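Local coordinates for protein CLPV1 (Pseudomonas aeruginosa, PDB 4UQW) that probably helps disassemble the contracted TssB-TssC sheath of the type VI secretion system as its ClpV ATPase, here represented by the N domain, at residues L40-L48 against L69-L77. Sequence-based numbering, arbitrary orientation. Where two conformers were deposited one is given.
Sequences LVHWFHQIL and LAKDLTEAL
L77 reaches from helix 69-77 across three residues of helix 40-48, its two methyls dividing the work. L77 CD1 lies over one face of the H45 imidazole, 3.8 Å from the ring centroid and 19° off the normal, a CH-pi contact displaced toward the rim. L77 CD2 lies obliquely beside the H42 ring, 3.5 Å from H42 CD2, and also meets V41 CG1. A forked leucine suits this place because one residue serves two rings and a valine.

V41 fits where the backbones come nearest: a short, branched side chain is compatible with the 6.4 Å approach of V41 CA and L73 CA. Its CG2, anti to the backbone N (CG1 holds chi1 66°), points into helix 69-77, where V41 CG2 sits 3.7 Å from L73 O and packs beside L73 CD2 and A76 CB, the small alanine suiting so close an approach. L73 CD1 meets L48 CD1 at 3.7 Å; L69 CD2 touches the same L48 methyl.

Histidine gives H45 an apolar face for L77 and a polar rim: at its edge, in the ring plane, a water joins ND1 to A70 O, donating to the carbonyl. H42 places both nitrogens on partners beyond the pair, ND1 with E39 N and NE2 with N35 OD1, which fixes the ring's rotation beside L77.

The helices run roughly antiparallel, 139° between directions and 9.8 Å between axes, a leucine-rich helix-helix interface within the mainly helical Clp N-domain fold.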
loop_
_atom_site.group_PDB
_atom_site.type_symbol
_atom_site.label_atom_id
_atom_site.label_comp_id
_atom_site.label_asym_id
_atom_site.label_seq_id
_atom_site.Cartn_x
_atom_site.Cartn_y
_atom_site.Cartn_z
ATOM N N LEU A 40 2.023 -5.099 -4.232
ATOM C CA LEU A 40 2.232 -3.893 -3.470
ATOM C C LEU A 40 2.982 -2.810 -4.289
ATOM O O LEU A 40 2.669 -1.613 -4.183
ATOM C CB LEU A 40 3.014 -4.182 -2.203
ATOM C CG LEU A 40 2.329 -4.998 -1.118
ATOM C CD1 LEU A 40 3.356 -5.310 0.020
ATOM C CD2 LEU A 40 1.147 -4.264 -0.551
ATOM N N VAL A 41 3.964 -3.228 -5.121
ATOM C CA VAL A 41 4.708 -2.197 -5.849
ATOM C C VAL A 41 3.772 -1.445 -6.851
ATOM O O VAL A 41 3.875 -0.217 -6.991
ATOM C CB VAL A 41 5.932 -2.805 -6.556
ATOM C CG1 VAL A 41 5.521 -3.787 -7.665
ATOM C CG2 VAL A 41 6.792 -1.679 -7.164
ATOM N N HIS A 42 2.822 -2.158 -7.491
ATOM C CA HIS A 42 1.882 -1.462 -8.381
ATOM C C HIS A 42 1.039 -0.470 -7.601
ATOM O O HIS A 42 0.759 0.636 -8.064
ATOM C CB HIS A 42 0.915 -2.450 -9.076
ATOM C CG HIS A 42 1.565 -3.410 -10.018
ATOM N ND1 HIS A 42 1.687 -4.736 -9.689
ATOM C CD2 HIS A 42 2.077 -3.263 -11.265
ATOM C CE1 HIS A 42 2.238 -5.392 -10.704
ATOM N NE2 HIS A 42 2.487 -4.519 -11.664
ATOM N N TRP A 43 0.555 -0.899 -6.427
ATOM C CA TRP A 43 -0.396 -0.102 -5.640
ATOM C C TRP A 43 0.320 1.159 -5.144
ATOM O O TRP A 43 -0.192 2.283 -5.261
ATOM C CB TRP A 43 -0.869 -0.929 -4.453
ATOM C CG TRP A 43 -2.100 -0.375 -3.783
ATOM C CD1 TRP A 43 -2.868 0.661 -4.207
ATOM C CD2 TRP A 43 -2.682 -0.921 -2.616
ATOM N NE1 TRP A 43 -3.957 0.804 -3.324
ATOM C CE2 TRP A 43 -3.870 -0.199 -2.377
ATOM C CE3 TRP A 43 -2.366 -2.039 -1.804
ATOM C CZ2 TRP A 43 -4.709 -0.494 -1.274
ATOM C CZ3 TRP A 43 -3.182 -2.349 -0.730
ATOM C CH2 TRP A 43 -4.356 -1.564 -0.486
ATOM N N PHE A 44 1.517 0.962 -4.561
ATOM C CA PHE A 44 2.247 2.101 -3.995
ATOM C C PHE A 44 2.703 3.051 -5.124
ATOM O O PHE A 44 2.646 4.290 -4.971
ATOM C CB PHE A 44 3.452 1.612 -3.168
ATOM C CG PHE A 44 3.079 1.295 -1.768
ATOM C CD1 PHE A 44 1.901 0.649 -1.509
ATOM C CD2 PHE A 44 3.896 1.659 -0.684
ATOM C CE1 PHE A 44 1.528 0.326 -0.203
ATOM C CE2 PHE A 44 3.497 1.343 0.634
ATOM C CZ PHE A 44 2.341 0.684 0.849
ATOM N N HIS A 45 3.154 2.491 -6.264
ATOM C CA HIS A 45 3.510 3.351 -7.383
ATOM C C HIS A 45 2.270 4.223 -7.806
ATOM O O HIS A 45 2.395 5.440 -8.023
ATOM C CB HIS A 45 4.047 2.490 -8.531
ATOM C CG HIS A 45 4.205 3.259 -9.791
ATOM N ND1 HIS A 45 5.316 4.019 -10.086
ATOM C CD2 HIS A 45 3.335 3.435 -10.814
ATOM C CE1 HIS A 45 5.152 4.582 -11.276
ATOM N NE2 HIS A 45 3.957 4.250 -11.732
ATOM N N GLN A 46 1.099 3.604 -7.871
ATOM C CA GLN A 46 -0.085 4.352 -8.291
ATOM C C GLN A 46 -0.492 5.388 -7.265
ATOM O O GLN A 46 -0.914 6.523 -7.634
ATOM C CB GLN A 46 -1.268 3.399 -8.583
ATOM C CG GLN A 46 -1.088 2.696 -9.929
ATOM C CD GLN A 46 -1.051 3.595 -11.119
ATOM O OE1 GLN A 46 -1.821 4.573 -11.263
ATOM N NE2 GLN A 46 -0.102 3.320 -11.952
ATOM N N ILE A 47 -0.344 5.082 -5.989
ATOM C CA ILE A 47 -0.657 6.088 -4.962
ATOM C C ILE A 47 0.282 7.284 -5.093
ATOM O O ILE A 47 -0.191 8.453 -5.033
ATOM C CB ILE A 47 -0.548 5.445 -3.526
ATOM C CG1 ILE A 47 -1.693 4.460 -3.290
ATOM C CG2 ILE A 47 -0.484 6.562 -2.436
ATOM C CD1 ILE A 47 -1.391 3.473 -2.135
ATOM N N LEU A 48 1.559 7.031 -5.371
ATOM C CA LEU A 48 2.541 8.108 -5.428
ATOM C C LEU A 48 2.397 8.928 -6.718
ATOM O O LEU A 48 3.007 10.005 -6.820
ATOM C CB LEU A 48 3.955 7.525 -5.288
ATOM C CG LEU A 48 4.135 7.107 -3.816
ATOM C CD1 LEU A 48 5.346 6.205 -3.736
ATOM C CD2 LEU A 48 4.304 8.295 -2.918
ATOM N N LEU A 69 13.049 6.769 -3.822
ATOM C CA LEU A 69 11.929 5.853 -3.715
ATOM C C LEU A 69 11.317 5.684 -5.090
ATOM O O LEU A 69 11.030 4.549 -5.483
ATOM C CB LEU A 69 10.879 6.373 -2.668
ATOM C CG LEU A 69 9.602 5.533 -2.627
ATOM C CD1 LEU A 69 9.973 4.092 -2.298
ATOM C CD2 LEU A 69 8.687 6.195 -1.558
ATOM N N ALA A 70 11.139 6.798 -5.820
ATOM C CA ALA A 70 10.526 6.696 -7.155
ATOM C C ALA A 70 11.382 5.825 -8.092
ATOM O O ALA A 70 10.858 4.977 -8.831
ATOM C CB ALA A 70 10.349 8.073 -7.743
ATOM N N LYS A 71 12.694 6.016 -8.020
ATOM C CA LYS A 71 13.646 5.258 -8.826
ATOM C C LYS A 71 13.528 3.753 -8.472
ATOM O O LYS A 71 13.509 2.845 -9.344
ATOM C CB LYS A 71 15.079 5.750 -8.601
ATOM C CG LYS A 71 16.162 5.022 -9.359
ATOM C CD LYS A 71 17.482 5.704 -9.073
ATOM C CE LYS A 71 18.604 5.166 -9.922
ATOM N NZ LYS A 71 18.822 3.736 -9.602
ATOM N N ASP A 72 13.514 3.469 -7.170
ATOM C CA ASP A 72 13.453 2.095 -6.748
ATOM C C ASP A 72 12.139 1.417 -7.167
ATOM O O ASP A 72 12.165 0.229 -7.557
ATOM C CB ASP A 72 13.599 2.014 -5.214
ATOM C CG ASP A 72 15.037 2.309 -4.740
ATOM O OD1 ASP A 72 16.007 2.287 -5.559
ATOM O OD2 ASP A 72 15.236 2.630 -3.542
ATOM N N LEU A 73 11.006 2.117 -7.047
ATOM C CA LEU A 73 9.740 1.496 -7.400
ATOM C C LEU A 73 9.674 1.255 -8.886
ATOM O O LEU A 73 9.166 0.186 -9.323
ATOM C CB LEU A 73 8.544 2.362 -6.961
ATOM C CG LEU A 73 8.445 2.517 -5.436
ATOM C CD1 LEU A 73 7.216 3.416 -5.170
ATOM C CD2 LEU A 73 8.273 1.173 -4.732
ATOM N N THR A 74 10.170 2.194 -9.686
ATOM C CA THR A 74 10.200 2.044 -11.154
ATOM C C THR A 74 11.035 0.840 -11.539
ATOM O O THR A 74 10.656 -0.004 -12.382
ATOM C CB THR A 74 10.773 3.282 -11.835
ATOM O OG1 THR A 74 9.875 4.381 -11.654
ATOM C CG2 THR A 74 11.000 3.001 -13.301
ATOM N N GLU A 75 12.209 0.724 -10.920
ATOM C CA GLU A 75 13.059 -0.425 -11.210
ATOM C C GLU A 75 12.425 -1.769 -10.787
ATOM O O GLU A 75 12.478 -2.756 -11.567
ATOM C CB GLU A 75 14.452 -0.216 -10.585
ATOM C CG GLU A 75 15.129 0.972 -11.290
ATOM C CD GLU A 75 16.547 1.255 -10.799
ATOM O OE1 GLU A 75 17.000 0.471 -9.933
ATOM O OE2 GLU A 75 17.188 2.236 -11.293
ATOM N N ALA A 76 11.768 -1.823 -9.613
ATOM C CA ALA A 76 11.063 -3.031 -9.205
ATOM C C ALA A 76 9.950 -3.378 -10.189
ATOM O O ALA A 76 9.743 -4.554 -10.524
ATOM C CB ALA A 76 10.487 -2.847 -7.775
ATOM N N LEU A 77 9.202 -2.364 -10.639
ATOM C CA LEU A 77 8.130 -2.621 -11.626
ATOM C C LEU A 77 8.704 -3.222 -12.898
ATOM O O LEU A 77 8.134 -4.172 -13.462
ATOM C CB LEU A 77 7.416 -1.329 -11.994
ATOM C CG LEU A 77 6.447 -0.861 -10.948
ATOM C CD1 LEU A 77 6.117 0.610 -11.262
ATOM C CD2 LEU A 77 5.190 -1.711 -10.927
HETATM O O HOH W 1 7.959 5.213 -8.843
#